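Local coordinates for DUF3299 domain-containing protein (Pseudomonas aeruginosa, PDB 4HSP) that is of unknown function but belongs to the DUF3299 family and probably adopts an OB-like beta-barrel fold, at residues A[73-81]-A[96-107]. Sequence-based numbering, arbitrary orientation.
Sequences LVTEFLLVP and QIVYVKTAKGVQ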
loop_
_atom_site.group_PDB
_atom_site.type_symbol
_atom_site.label_atom_id
_atom_site.label_comp_id
_atom_site.label_asym_id
_atom_site.label_seq_id
_atom_site.Cartn_x
_atom_site.Cartn_y
_atom_site.Cartn_z
ATOM N N LEU A 73 -11.804 11.621 -4.364
ATOM C CA LEU A 73 -12.266 10.257 -4.626
ATOM C C LEU A 73 -12.080 9.891 -6.088
ATOM O O LEU A 73 -12.149 10.760 -6.951
ATOM C CB LEU A 73 -13.754 10.095 -4.264
ATOM C CG LEU A 73 -14.224 10.536 -2.875
ATOM C CD1 LEU A 73 -15.734 10.639 -2.837
ATOM C CD2 LEU A 73 -13.707 9.602 -1.786
ATOM N N VAL A 74 -11.909 8.597 -6.371
ATOM C CA VAL A 74 -11.777 8.075 -7.727
ATOM C C VAL A 74 -13.174 7.945 -8.313
ATOM O O VAL A 74 -14.015 7.245 -7.753
ATOM C CB VAL A 74 -11.003 6.746 -7.753
ATOM C CG1 VAL A 74 -10.949 6.165 -9.168
ATOM C CG2 VAL A 74 -9.606 6.930 -7.169
ATOM N N THR A 75 -13.430 8.646 -9.419
ATOM C CA THR A 75 -14.749 8.646 -10.038
ATOM C C THR A 75 -14.736 8.012 -11.425
ATOM O O THR A 75 -15.806 7.744 -11.961
ATOM C CB THR A 75 -15.294 10.063 -10.063
ATOM O OG1 THR A 75 -14.325 10.919 -10.673
ATOM C CG2 THR A 75 -15.667 10.560 -8.665
ATOM N N GLU A 76 -13.544 7.781 -12.012
ATOM C CA GLU A 76 -13.379 7.102 -13.306
ATOM C C GLU A 76 -12.222 6.142 -13.188
ATOM O O GLU A 76 -11.157 6.500 -12.704
ATOM C CB GLU A 76 -13.197 8.062 -14.501
ATOM C CG GLU A 76 -14.452 8.849 -14.863
ATOM C CD GLU A 76 -14.357 9.806 -16.039
ATOM O OE1 GLU A 76 -13.851 9.397 -17.110
ATOM O OE2 GLU A 76 -14.838 10.954 -15.905
ATOM N N PHE A 77 -12.436 4.902 -13.578
ATOM C CA PHE A 77 -11.392 3.905 -13.461
ATOM C C PHE A 77 -11.589 2.725 -14.379
ATOM O O PHE A 77 -12.681 2.517 -14.900
ATOM C CB PHE A 77 -11.315 3.406 -12.006
ATOM C CG PHE A 77 -12.550 2.742 -11.461
ATOM C CD1 PHE A 77 -12.738 1.367 -11.596
ATOM C CD2 PHE A 77 -13.495 3.480 -10.747
ATOM C CE1 PHE A 77 -13.850 0.738 -11.040
ATOM C CE2 PHE A 77 -14.608 2.854 -10.189
ATOM C CZ PHE A 77 -14.771 1.480 -10.322
ATOM N N LEU A 78 -10.523 1.910 -14.530
ATOM C CA LEU A 78 -10.599 0.624 -15.224
ATOM C C LEU A 78 -10.785 -0.469 -14.177
ATOM O O LEU A 78 -10.073 -0.476 -13.169
ATOM C CB LEU A 78 -9.352 0.330 -16.077
ATOM C CG LEU A 78 -8.904 1.356 -17.137
ATOM C CD1 LEU A 78 -7.570 0.924 -17.772
ATOM C CD2 LEU A 78 -9.989 1.593 -18.236
ATOM N N LEU A 79 -11.773 -1.353 -14.391
ATOM C CA LEU A 79 -12.007 -2.559 -13.607
ATOM C C LEU A 79 -11.321 -3.668 -14.365
ATOM O O LEU A 79 -11.544 -3.849 -15.567
ATOM C CB LEU A 79 -13.509 -2.850 -13.389
ATOM C CG LEU A 79 -13.834 -3.979 -12.410
ATOM C CD1 LEU A 79 -13.385 -3.597 -10.950
ATOM C CD2 LEU A 79 -15.303 -4.311 -12.462
ATOM N N VAL A 80 -10.395 -4.332 -13.684
ATOM C CA VAL A 80 -9.540 -5.384 -14.233
ATOM C C VAL A 80 -9.637 -6.633 -13.319
ATOM O O VAL A 80 -9.979 -6.504 -12.130
ATOM C CB VAL A 80 -8.077 -4.851 -14.364
ATOM C CG1 VAL A 80 -7.970 -3.779 -15.460
ATOM C CG2 VAL A 80 -7.589 -4.300 -13.029
ATOM N N PRO A 81 -9.304 -7.832 -13.837
ATOM C CA PRO A 81 -9.447 -9.047 -13.014
ATOM C C PRO A 81 -8.269 -9.312 -12.063
ATOM O O PRO A 81 -8.302 -10.281 -11.304
ATOM C CB PRO A 81 -9.565 -10.182 -14.060
ATOM C CG PRO A 81 -9.396 -9.543 -15.403
ATOM C CD PRO A 81 -8.875 -8.172 -15.215
ATOM N N GLN A 96 -11.359 -7.919 -21.161
ATOM C CA GLN A 96 -11.059 -8.256 -19.767
ATOM C C GLN A 96 -10.808 -6.930 -19.008
ATOM O O GLN A 96 -10.071 -6.876 -18.034
ATOM C CB GLN A 96 -9.876 -9.267 -19.653
ATOM C CG GLN A 96 -10.145 -10.675 -20.248
ATOM C CD GLN A 96 -11.123 -11.520 -19.455
ATOM O OE1 GLN A 96 -10.728 -12.337 -18.614
ATOM N NE2 GLN A 96 -12.424 -11.379 -19.735
ATOM N N ILE A 97 -11.452 -5.852 -19.490
ATOM C CA ILE A 97 -11.415 -4.499 -18.918
ATOM C C ILE A 97 -12.797 -3.862 -19.076
ATOM O O ILE A 97 -13.400 -3.957 -20.139
ATOM C CB ILE A 97 -10.322 -3.556 -19.534
ATOM C CG1 ILE A 97 -8.947 -4.253 -19.726
ATOM C CG2 ILE A 97 -10.207 -2.243 -18.715
ATOM C CD1 ILE A 97 -7.786 -3.346 -20.228
ATOM N N VAL A 98 -13.271 -3.197 -18.020
ATOM C CA VAL A 98 -14.481 -2.384 -18.000
ATOM C C VAL A 98 -14.081 -0.939 -17.620
ATOM O O VAL A 98 -13.449 -0.733 -16.585
ATOM C CB VAL A 98 -15.568 -2.942 -17.032
ATOM C CG1 VAL A 98 -16.864 -2.149 -17.146
ATOM C CG2 VAL A 98 -15.816 -4.434 -17.269
ATOM N N TYR A 99 -14.446 0.044 -18.452
ATOM C CA TYR A 99 -14.277 1.463 -18.139
ATOM C C TYR A 99 -15.493 1.852 -17.283
ATOM O O TYR A 99 -16.632 1.785 -17.754
ATOM C CB TYR A 99 -14.182 2.297 -19.427
ATOM C CG TYR A 99 -13.810 3.753 -19.244
ATOM C CD1 TYR A 99 -14.763 4.698 -18.868
ATOM C CD2 TYR A 99 -12.532 4.211 -19.572
ATOM C CE1 TYR A 99 -14.433 6.050 -18.732
ATOM C CE2 TYR A 99 -12.195 5.563 -19.464
ATOM C CZ TYR A 99 -13.147 6.480 -19.036
ATOM O OH TYR A 99 -12.806 7.812 -18.933
ATOM N N VAL A 100 -15.258 2.176 -16.004
ATOM C CA VAL A 100 -16.314 2.501 -15.039
ATOM C C VAL A 100 -16.296 4.003 -14.707
ATOM O O VAL A 100 -15.225 4.574 -14.549
ATOM C CB VAL A 100 -16.178 1.645 -13.746
ATOM C CG1 VAL A 100 -17.377 1.811 -12.820
ATOM C CG2 VAL A 100 -15.946 0.185 -14.064
ATOM N N LYS A 101 -17.507 4.616 -14.629
ATOM C CA LYS A 101 -17.834 5.986 -14.186
ATOM C C LYS A 101 -18.761 5.845 -12.968
ATOM O O LYS A 101 -19.734 5.088 -13.040
ATOM C CB LYS A 101 -18.505 6.838 -15.299
ATOM C CG LYS A 101 -17.568 7.257 -16.427
ATOM C CD LYS A 101 -18.191 8.312 -17.338
ATOM C CE LYS A 101 -17.381 8.524 -18.607
ATOM N NZ LYS A 101 -17.909 9.636 -19.455
ATOM N N THR A 102 -18.422 6.487 -11.840
ATOM C CA THR A 102 -19.249 6.419 -10.624
ATOM C C THR A 102 -19.467 7.835 -10.005
ATOM O O THR A 102 -18.529 8.637 -9.915
ATOM C CB THR A 102 -18.675 5.406 -9.592
ATOM O OG1 THR A 102 -19.562 5.308 -8.475
ATOM C CG2 THR A 102 -17.277 5.753 -9.099
ATOM N N ALA A 103 -20.703 8.121 -9.589
ATOM C CA ALA A 103 -21.037 9.379 -8.915
ATOM C C ALA A 103 -20.560 9.311 -7.451
ATOM O O ALA A 103 -20.021 10.289 -6.933
ATOM C CB ALA A 103 -22.531 9.657 -8.996
ATOM N N LYS A 104 -20.742 8.141 -6.803
ATOM C CA LYS A 104 -20.265 7.831 -5.449
ATOM C C LYS A 104 -18.837 7.300 -5.614
ATOM O O LYS A 104 -18.642 6.116 -5.967
ATOM C CB LYS A 104 -21.174 6.788 -4.732
ATOM C CG LYS A 104 -22.659 7.114 -4.625
ATOM C CD LYS A 104 -23.467 5.861 -4.261
ATOM C CE LYS A 104 -24.890 6.193 -3.870
ATOM N NZ LYS A 104 -25.650 4.982 -3.469
ATOM N N GLY A 105 -17.863 8.192 -5.439
ATOM C CA GLY A 105 -16.452 7.867 -5.613
ATOM C C GLY A 105 -15.876 6.871 -4.626
ATOM O O GLY A 105 -16.486 6.581 -3.594
ATOM N N VAL A 106 -14.686 6.349 -4.936
ATOM C CA VAL A 106 -13.964 5.414 -4.079
ATOM C C VAL A 106 -12.724 6.111 -3.556
ATOM O O VAL A 106 -12.064 6.821 -4.305
ATOM C CB VAL A 106 -13.587 4.082 -4.798
ATOM C CG1 VAL A 106 -12.998 3.069 -3.821
ATOM C CG2 VAL A 106 -14.775 3.483 -5.528
ATOM N N GLN A 107 -12.383 5.858 -2.287
ATOM C CA GLN A 107 -11.195 6.378 -1.600
ATOM C C GLN A 107 -9.935 5.839 -2.267
ATOM O O GLN A 107 -9.832 4.624 -2.430
ATOM C CB GLN A 107 -11.223 5.958 -0.116
ATOM C CG GLN A 107 -12.563 6.168 0.614
ATOM C CD GLN A 107 -12.682 7.515 1.285
ATOM O OE1 GLN A 107 -11.782 8.368 1.213
ATOM N NE2 GLN A 107 -13.805 7.732 1.964
#
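F77 turns its ring from a chi1 of 61°, with CG between its own backbone N and carbonyl carbon, and this brings the ring alongside V100. There V100 CB sits over one face as a CH-pi contact, 3.8 Å from the F77 ring centroid, and V100 CG1 reaches F77 CZ at 3.6 Å. The CG2 methyl of T102 comes to the ring edge, and V100 CG2 touches both F77 CE1 and L79 CB. On the other side of the sheet Y99 has CG anti to its backbone N (chi1 -172°), and its hydroxyl donates a hydrogen bond of 2.6 Å from Y99 OH to E76 OE1, met nearly along the carboxylate C-O bond. That acceptor lies near the plane of the Y99 ring, but the carboxylate is turned 60° against it. K101 runs beside E76, their CG atoms packed together; its ammonium stops short of a salt bridge, although its charge may favour the ionised form of E76, while the E67 carboxylate, close to E76 OE2, would tend to oppose it. L78 CD2 meets Y99 CD2 obliquely at 3.9 Å.

The backbones that carry these side chains run antiparallel. F77 with V100 and L79 with V98 form hydrogen-bonded pairs, the V100 N to F77 O bond measuring 2.8 Å. T102 N then bonds to T75 O before segment 96-107 turns a corner at A103 and K104, where T102 OG1 donates to K104 O. V74 and V106 resume the pairing beyond it, with V74 N to V106 O at 2.7 Å. On the buried face of F77, L79, V98 and V100, V117 of strand 115-118 packs against F77, L79 and V100, consistent with the barrel interior. Strand 73-80 lies between strand 55-68 and strands 98-102 and 105-107, each of which pairs with it in turn, a strongly bent antiparallel ladder consistent with the curled sheet of an OB-like barrel.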